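Local coordinates for hypothetical protein ST1625 (Sulfolobus tokodaii, PDB 1WY6) that is of unknown function but folds as an all-helical repeat protein, the first archaeal one whose crystal structure was determined, at residues A[18-27]-A[57-65]; A[83-91]-A[122-130]. All coordinates share one frame; numbering follows the deposited sequence.

Contact 1: A[18-27]-A[57-65]; sequences LLDGYIDEGV and YMFQVLDKI
Tyr57 lays one face of its ring on Gly21, and its side chain can be followed from root to hydroxyl. CB meets Ile23 CD1 at 3.9 Å. With CG anti to the carbonyl carbon (chi1 -46°), the ring reaches over the end of helix 7-19: CD2 comes to Leu18 O, CE2 lies 3.4 Å from Leu19 O, which sits at the ring edge, and CZ lies nearest Gly21 CA. That CA stands 3.5 Å from the ring centroid and 17° off the normal, a CH-pi contact. OH ends near Asp20 O at 3.9 Å, too long for a bond. Gly21, with positive phi, closes a Schellman motif, and a CB there would clash with Tyr57 OH. Were the tyrosine replaced by an alanine, Gly21 CA and the helix end would probably lose their aromatic cover. Deeper in, Ile23 CD1 reaches Val61 CG2, and Val27 CG1 meets Ile65 CG2 at 3.6 Å. The axes of helices 23-27 and 57-65 lie 10.6 Å apart at 42°, and a single knob, Ile23, sits in a hole formed by Tyr57, Gln60, Val61 and Lys64 between helix 23-36 and helix 55-65 of this helical repeat fold.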
loop_
_atom_site.group_PDB
_atom_site.type_symbol
_atom_site.label_atom_id
_atom_site.label_comp_id
_atom_site.label_asym_id
_atom_site.label_seq_id
_atom_site.Cartn_x
_atom_site.Cartn_y
_atom_site.Cartn_z
ATOM N N LEU A 18 12.676 10.436 -8.184
ATOM C CA LEU A 18 11.337 9.973 -7.814
ATOM C C LEU A 18 10.767 10.718 -6.613
ATOM O O LEU A 18 9.645 11.208 -6.673
ATOM C CB LEU A 18 11.351 8.467 -7.537
ATOM C CG LEU A 18 11.780 7.601 -8.729
ATOM C CD1 LEU A 18 11.850 6.136 -8.323
ATOM C CD2 LEU A 18 10.792 7.802 -9.869
ATOM N N LEU A 19 11.528 10.800 -5.524
ATOM C CA LEU A 19 11.054 11.523 -4.342
ATOM C C LEU A 19 10.705 12.965 -4.731
ATOM O O LEU A 19 9.807 13.564 -4.152
ATOM C CB LEU A 19 12.126 11.551 -3.244
ATOM C CG LEU A 19 12.511 10.236 -2.559
ATOM C CD1 LEU A 19 13.710 10.469 -1.661
ATOM C CD2 LEU A 19 11.343 9.709 -1.755
ATOM N N ASP A 20 11.421 13.509 -5.716
ATOM C CA ASP A 20 11.202 14.885 -6.165
ATOM C C ASP A 20 10.135 15.059 -7.239
ATOM O O ASP A 20 9.895 16.177 -7.687
ATOM C CB ASP A 20 12.508 15.488 -6.681
ATOM C CG ASP A 20 13.535 15.710 -5.579
ATOM O OD1 ASP A 20 14.682 16.056 -5.921
ATOM O OD2 ASP A 20 13.199 15.543 -4.384
ATOM N N GLY A 21 9.516 13.965 -7.672
ATOM C CA GLY A 21 8.481 14.074 -8.683
ATOM C C GLY A 21 8.961 13.944 -10.115
ATOM O O GLY A 21 8.161 14.042 -11.042
ATOM N N TYR A 22 10.262 13.753 -10.300
ATOM C CA TYR A 22 10.838 13.572 -11.633
ATOM C C TYR A 22 10.672 12.084 -11.942
ATOM O O TYR A 22 11.652 11.346 -12.006
ATOM C CB TYR A 22 12.325 13.921 -11.616
ATOM C CG TYR A 22 12.639 15.392 -11.446
ATOM C CD1 TYR A 22 12.833 16.217 -12.560
ATOM C CD2 TYR A 22 12.798 15.951 -10.176
ATOM C CE1 TYR A 22 13.191 17.555 -12.416
ATOM C CE2 TYR A 22 13.154 17.294 -10.022
ATOM C CZ TYR A 22 13.355 18.083 -11.151
ATOM O OH TYR A 22 13.772 19.385 -11.017
ATOM N N ILE A 23 9.424 11.648 -12.120
ATOM C CA ILE A 23 9.121 10.238 -12.375
ATOM C C ILE A 23 9.806 9.596 -13.602
ATOM O O ILE A 23 10.413 8.539 -13.479
ATOM C CB ILE A 23 7.585 10.015 -12.494
ATOM C CG1 ILE A 23 6.842 10.753 -11.368
ATOM C CG2 ILE A 23 7.274 8.527 -12.424
ATOM C CD1 ILE A 23 7.179 10.274 -9.952
ATOM N N ASP A 24 9.710 10.229 -14.771
ATOM C CA ASP A 24 10.313 9.672 -15.983
ATOM C C ASP A 24 11.816 9.496 -15.836
ATOM O O ASP A 24 12.376 8.478 -16.235
ATOM C CB ASP A 24 10.049 10.577 -17.193
ATOM C CG ASP A 24 8.573 10.764 -17.475
ATOM O OD1 ASP A 24 7.879 9.769 -17.765
ATOM O OD2 ASP A 24 8.103 11.914 -17.409
ATOM N N GLU A 25 12.463 10.509 -15.276
ATOM C CA GLU A 25 13.900 10.478 -15.077
ATOM C C GLU A 25 14.299 9.297 -14.190
ATOM O O GLU A 25 15.134 8.470 -14.571
ATOM C CB GLU A 25 14.371 11.793 -14.442
ATOM C CG GLU A 25 14.357 13.027 -15.349
ATOM C CD GLU A 25 12.967 13.619 -15.567
ATOM O OE1 GLU A 25 12.049 13.349 -14.759
ATOM O OE2 GLU A 25 12.801 14.378 -16.546
ATOM N N GLY A 26 13.704 9.221 -13.002
ATOM C CA GLY A 26 14.026 8.135 -12.092
ATOM C C GLY A 26 13.679 6.762 -12.645
ATOM O O GLY A 26 14.404 5.801 -12.411
ATOM N N VAL A 27 12.578 6.658 -13.384
ATOM C CA VAL A 27 12.167 5.371 -13.960
ATOM C C VAL A 27 13.128 4.902 -15.048
ATOM O O VAL A 27 13.431 3.710 -15.162
ATOM C CB VAL A 27 10.731 5.457 -14.537
ATOM C CG1 VAL A 27 10.408 4.214 -15.362
ATOM C CG2 VAL A 27 9.739 5.582 -13.399
ATOM N N TYR A 57 3.247 10.807 -5.341
ATOM C CA TYR A 57 3.930 10.104 -6.435
ATOM C C TYR A 57 3.958 8.579 -6.362
ATOM O O TYR A 57 4.074 7.908 -7.392
ATOM C CB TYR A 57 5.392 10.573 -6.531
ATOM C CG TYR A 57 5.608 12.068 -6.476
ATOM C CD1 TYR A 57 4.854 12.935 -7.268
ATOM C CD2 TYR A 57 6.592 12.616 -5.648
ATOM C CE1 TYR A 57 5.071 14.319 -7.238
ATOM C CE2 TYR A 57 6.822 13.992 -5.613
ATOM C CZ TYR A 57 6.054 14.839 -6.409
ATOM O OH TYR A 57 6.251 16.199 -6.359
ATOM N N MET A 58 3.882 8.040 -5.151
ATOM C CA MET A 58 3.952 6.598 -4.945
ATOM C C MET A 58 3.264 5.745 -6.006
ATOM O O MET A 58 3.888 4.875 -6.605
ATOM C CB MET A 58 3.405 6.222 -3.566
ATOM C CG MET A 58 3.467 4.722 -3.288
ATOM S SD MET A 58 2.978 4.259 -1.618
ATOM C CE MET A 58 4.487 4.575 -0.732
ATOM N N PHE A 59 1.988 6.000 -6.259
ATOM C CA PHE A 59 1.258 5.202 -7.232
ATOM C C PHE A 59 1.705 5.380 -8.681
ATOM O O PHE A 59 1.653 4.433 -9.457
ATOM C CB PHE A 59 -0.240 5.455 -7.058
ATOM C CG PHE A 59 -0.737 5.115 -5.674
ATOM C CD1 PHE A 59 -1.480 6.030 -4.935
ATOM C CD2 PHE A 59 -0.412 3.892 -5.090
ATOM C CE1 PHE A 59 -1.885 5.733 -3.628
ATOM C CE2 PHE A 59 -0.809 3.586 -3.791
ATOM C CZ PHE A 59 -1.547 4.508 -3.054
ATOM N N GLN A 60 2.151 6.580 -9.047
ATOM C CA GLN A 60 2.643 6.825 -10.408
ATOM C C GLN A 60 3.891 5.968 -10.618
ATOM O O GLN A 60 4.113 5.401 -11.690
ATOM C CB GLN A 60 3.034 8.293 -10.590
ATOM C CG GLN A 60 1.893 9.294 -10.488
ATOM C CD GLN A 60 2.403 10.731 -10.432
ATOM O OE1 GLN A 60 3.281 11.126 -11.206
ATOM N NE2 GLN A 60 1.847 11.518 -9.517
ATOM N N VAL A 61 4.719 5.899 -9.579
ATOM C CA VAL A 61 5.938 5.107 -9.633
ATOM C C VAL A 61 5.594 3.630 -9.756
ATOM O O VAL A 61 6.116 2.945 -10.632
ATOM C CB VAL A 61 6.795 5.295 -8.373
ATOM C CG1 VAL A 61 7.975 4.336 -8.413
ATOM C CG2 VAL A 61 7.282 6.742 -8.284
ATOM N N LEU A 62 4.714 3.146 -8.880
ATOM C CA LEU A 62 4.310 1.744 -8.894
ATOM C C LEU A 62 3.690 1.314 -10.224
ATOM O O LEU A 62 3.929 0.199 -10.688
ATOM C CB LEU A 62 3.330 1.455 -7.751
ATOM C CG LEU A 62 3.934 1.421 -6.348
ATOM C CD1 LEU A 62 2.838 1.173 -5.325
ATOM C CD2 LEU A 62 4.992 0.323 -6.279
ATOM N N ASP A 63 2.892 2.193 -10.824
ATOM C CA ASP A 63 2.256 1.912 -12.111
ATOM C C ASP A 63 3.316 1.673 -13.192
ATOM O O ASP A 63 3.120 0.895 -14.118
ATOM C CB ASP A 63 1.390 3.096 -12.544
ATOM C CG ASP A 63 0.048 3.144 -11.834
ATOM O OD1 ASP A 63 -0.594 4.208 -11.897
ATOM O OD2 ASP A 63 -0.374 2.135 -11.231
ATOM N N LYS A 64 4.446 2.352 -13.074
ATOM C CA LYS A 64 5.486 2.210 -14.084
ATOM C C LYS A 64 6.487 1.103 -13.826
ATOM O O LYS A 64 6.839 0.360 -14.740
ATOM C CB LYS A 64 6.231 3.531 -14.250
ATOM C CG LYS A 64 5.483 4.569 -15.072
ATOM C CD LYS A 64 6.207 5.901 -15.045
ATOM C CE LYS A 64 5.749 6.805 -16.177
ATOM N NZ LYS A 64 4.271 6.835 -16.299
ATOM N N ILE A 65 6.924 0.966 -12.580
ATOM C CA ILE A 65 7.939 -0.033 -12.277
ATOM C C ILE A 65 7.608 -1.089 -11.225
ATOM O O ILE A 65 8.437 -1.941 -10.924
ATOM C CB ILE A 65 9.243 0.677 -11.873
ATOM C CG1 ILE A 65 9.031 1.471 -10.578
ATOM C CG2 ILE A 65 9.666 1.636 -12.985
ATOM C CD1 ILE A 65 10.271 2.205 -10.099
#

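Contact 2: A[83-91]-A[122-130]; sequences CGVINNTLN and EVSASILVA
Asn88 reaches with its side-chain carbonyl across to the backbone of Ser124, joining the turn after helix 78-86 to the start of helix 125-137 in this helical repeat fold. The evidence for the turn is a positive phi at Asn88 (42°) and two backbone bonds back into the last turn of the helix, a Schellman motif. CG lies anti to the backbone N (chi1 -167°), which extends the amide toward the facing segment. OD1 accepts Ser124 N at 2.9 Å; the donor lies in the carbonyl plane on a lone pair, although the N-H is bent to 134°. The bond therefore engages a backbone N-H at the N-cap residue of helix 125-137.

Beside the amide, Ile127 points its CD1 at main chain: it lies 3.4 Å from Asn88 C and almost as close to Thr89 N, so the methyl packs against the peptide linking them. Val85 and Val123 cross obliquely, CG1 against CG1 at 3.5 Å, and both also touch Ile117, which places this pair where helix 78-86, helix 107-117 and the lead-in to helix 125-137 meet. Leu90, in the extended link to helix 92-103, turns its CB toward helix 125-137 and splits its two methyls: CD1 meets Ala130 CB at 4.1 Å, while CD2 lies near Ser126 CB and O. Ser126 directs its own hydroxyl elsewhere, and Ser124 OG and Ser126 OG share a hydrogen bond of 2.8 Å.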
loop_
_atom_site.group_PDB
_atom_site.type_symbol
_atom_site.label_atom_id
_atom_site.label_comp_id
_atom_site.label_asym_id
_atom_site.label_seq_id
_atom_site.Cartn_x
_atom_site.Cartn_y
_atom_site.Cartn_z
ATOM N N CYS A 83 -0.711 5.536 1.933
ATOM C CA CYS A 83 -0.928 6.462 0.824
ATOM C C CYS A 83 -2.340 6.285 0.281
ATOM O O CYS A 83 -2.926 7.210 -0.268
ATOM C CB CYS A 83 0.104 6.240 -0.275
ATOM S SG CYS A 83 1.707 7.028 0.083
ATOM N N GLY A 84 -2.889 5.089 0.434
ATOM C CA GLY A 84 -4.252 4.870 -0.009
ATOM C C GLY A 84 -5.160 5.710 0.877
ATOM O O GLY A 84 -6.059 6.397 0.393
ATOM N N VAL A 85 -4.908 5.672 2.183
ATOM C CA VAL A 85 -5.705 6.439 3.139
ATOM C C VAL A 85 -5.496 7.949 3.006
ATOM O O VAL A 85 -6.457 8.710 3.018
ATOM C CB VAL A 85 -5.398 6.012 4.604
ATOM C CG1 VAL A 85 -6.186 6.885 5.594
ATOM C CG2 VAL A 85 -5.777 4.548 4.804
ATOM N N ILE A 86 -4.244 8.386 2.885
ATOM C CA ILE A 86 -3.960 9.813 2.754
ATOM C C ILE A 86 -4.591 10.340 1.472
ATOM O O ILE A 86 -5.201 11.406 1.460
ATOM C CB ILE A 86 -2.441 10.086 2.720
ATOM C CG1 ILE A 86 -1.803 9.625 4.035
ATOM C CG2 ILE A 86 -2.184 11.577 2.499
ATOM C CD1 ILE A 86 -0.304 9.855 4.113
ATOM N N ASN A 87 -4.439 9.583 0.393
ATOM C CA ASN A 87 -5.009 9.959 -0.889
ATOM C C ASN A 87 -6.492 9.572 -0.921
ATOM O O ASN A 87 -7.164 9.749 -1.931
ATOM C CB ASN A 87 -4.255 9.239 -2.018
ATOM C CG ASN A 87 -2.851 9.798 -2.241
ATOM O OD1 ASN A 87 -2.214 10.290 -1.317
ATOM N ND2 ASN A 87 -2.369 9.714 -3.474
ATOM N N ASN A 88 -6.990 9.045 0.195
ATOM C CA ASN A 88 -8.380 8.604 0.296
ATOM C C ASN A 88 -8.763 7.885 -0.981
ATOM O O ASN A 88 -9.855 8.066 -1.510
ATOM C CB ASN A 88 -9.321 9.791 0.509
ATOM C CG ASN A 88 -10.714 9.357 0.918
ATOM O OD1 ASN A 88 -10.884 8.603 1.878
ATOM N ND2 ASN A 88 -11.721 9.837 0.196
ATOM N N THR A 89 -7.848 7.065 -1.479
ATOM C CA THR A 89 -8.093 6.332 -2.706
ATOM C C THR A 89 -7.686 4.870 -2.586
ATOM O O THR A 89 -6.637 4.542 -2.041
ATOM C CB THR A 89 -7.324 6.969 -3.891
ATOM O OG1 THR A 89 -7.757 6.370 -5.116
ATOM C CG2 THR A 89 -5.815 6.764 -3.731
ATOM N N LEU A 90 -8.541 3.999 -3.096
ATOM C CA LEU A 90 -8.293 2.572 -3.089
ATOM C C LEU A 90 -7.894 2.223 -4.521
ATOM O O LEU A 90 -8.473 2.751 -5.472
ATOM C CB LEU A 90 -9.571 1.832 -2.696
ATOM C CG LEU A 90 -9.532 0.312 -2.549
ATOM C CD1 LEU A 90 -8.478 -0.081 -1.531
ATOM C CD2 LEU A 90 -10.903 -0.187 -2.118
ATOM N N ASN A 91 -6.892 1.363 -4.677
ATOM C CA ASN A 91 -6.433 0.952 -6.002
ATOM C C ASN A 91 -5.772 -0.420 -5.894
ATOM O O ASN A 91 -5.614 -0.949 -4.794
ATOM C CB ASN A 91 -5.437 1.968 -6.564
ATOM C CG ASN A 91 -4.210 2.102 -5.704
ATOM O OD1 ASN A 91 -3.605 1.103 -5.322
ATOM N ND2 ASN A 91 -3.828 3.337 -5.390
ATOM N N GLU A 122 -12.407 10.241 7.930
ATOM C CA GLU A 122 -12.606 11.016 6.708
ATOM C C GLU A 122 -12.546 10.135 5.467
ATOM O O GLU A 122 -12.943 10.551 4.377
ATOM C CB GLU A 122 -11.539 12.109 6.614
ATOM C CG GLU A 122 -11.756 13.097 5.488
ATOM C CD GLU A 122 -13.117 13.772 5.560
ATOM O OE1 GLU A 122 -13.459 14.310 6.635
ATOM O OE2 GLU A 122 -13.843 13.770 4.540
ATOM N N VAL A 123 -12.043 8.916 5.638
ATOM C CA VAL A 123 -11.917 7.972 4.532
ATOM C C VAL A 123 -13.277 7.549 3.993
ATOM O O VAL A 123 -14.271 7.574 4.718
ATOM C CB VAL A 123 -11.142 6.706 4.965
ATOM C CG1 VAL A 123 -9.660 7.023 5.087
ATOM C CG2 VAL A 123 -11.684 6.193 6.291
ATOM N N SER A 124 -13.310 7.163 2.720
ATOM C CA SER A 124 -14.543 6.734 2.076
ATOM C C SER A 124 -14.966 5.366 2.602
ATOM O O SER A 124 -14.198 4.683 3.276
ATOM C CB SER A 124 -14.344 6.659 0.563
ATOM O OG SER A 124 -13.397 5.662 0.233
ATOM N N ALA A 125 -16.191 4.967 2.281
ATOM C CA ALA A 125 -16.718 3.684 2.723
ATOM C C ALA A 125 -15.902 2.516 2.159
ATOM O O ALA A 125 -15.665 1.525 2.852
ATOM C CB ALA A 125 -18.185 3.553 2.301
ATOM N N SER A 126 -15.472 2.637 0.907
ATOM C CA SER A 126 -14.695 1.575 0.264
ATOM C C SER A 126 -13.438 1.234 1.058
ATOM O O SER A 126 -13.142 0.064 1.309
ATOM C CB SER A 126 -14.317 1.981 -1.162
ATOM O OG SER A 126 -13.579 3.188 -1.169
ATOM N N ILE A 127 -12.704 2.260 1.458
ATOM C CA ILE A 127 -11.491 2.063 2.232
ATOM C C ILE A 127 -11.819 1.403 3.580
ATOM O O ILE A 127 -11.149 0.449 3.988
ATOM C CB ILE A 127 -10.752 3.421 2.403
ATOM C CG1 ILE A 127 -10.195 3.856 1.038
ATOM C CG2 ILE A 127 -9.615 3.285 3.405
ATOM C CD1 ILE A 127 -9.747 5.312 0.941
ATOM N N LEU A 128 -12.857 1.883 4.264
ATOM C CA LEU A 128 -13.256 1.283 5.539
ATOM C C LEU A 128 -13.555 -0.201 5.319
ATOM O O LEU A 128 -13.199 -1.051 6.139
ATOM C CB LEU A 128 -14.513 1.960 6.091
ATOM C CG LEU A 128 -14.412 3.408 6.567
ATOM C CD1 LEU A 128 -15.810 3.961 6.793
ATOM C CD2 LEU A 128 -13.592 3.477 7.844
ATOM N N VAL A 129 -14.212 -0.506 4.202
ATOM C CA VAL A 129 -14.553 -1.887 3.887
ATOM C C VAL A 129 -13.318 -2.742 3.596
ATOM O O VAL A 129 -13.232 -3.883 4.054
ATOM C CB VAL A 129 -15.511 -1.968 2.679
ATOM C CG1 VAL A 129 -15.590 -3.394 2.173
ATOM C CG2 VAL A 129 -16.899 -1.490 3.089
ATOM N N ALA A 130 -12.375 -2.189 2.837
ATOM C CA ALA A 130 -11.149 -2.896 2.492
ATOM C C ALA A 130 -10.388 -3.294 3.759
ATOM O O ALA A 130 -10.072 -4.464 3.944
ATOM C CB ALA A 130 -10.268 -2.023 1.586
#

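In the fold
Contacts 1 and 2 follow each other along the chain. Contact 1 sets the turn between helix 7-19 and helix 23-36, with the start of the latter, against helix 55-65; contact 2 sets the turn after helix 78-86 against the start of helix 125-137. Each is partly buried, but contact 2 lies closer to the centre of the chain, about 11 Å against 15 Å between centres. Contact 1 buries 500 Å² with no hydrogen bond across it, relying on an aromatic face and aliphatic packing; contact 2 buries 381 Å² and adds an amide-to-backbone bond. No helix serves both, yet successive helices 55-65 and 78-86 touch: Phe59 and Met58 pack on Cys83, and the Cys55–Cys83 disulfide ties them covalently.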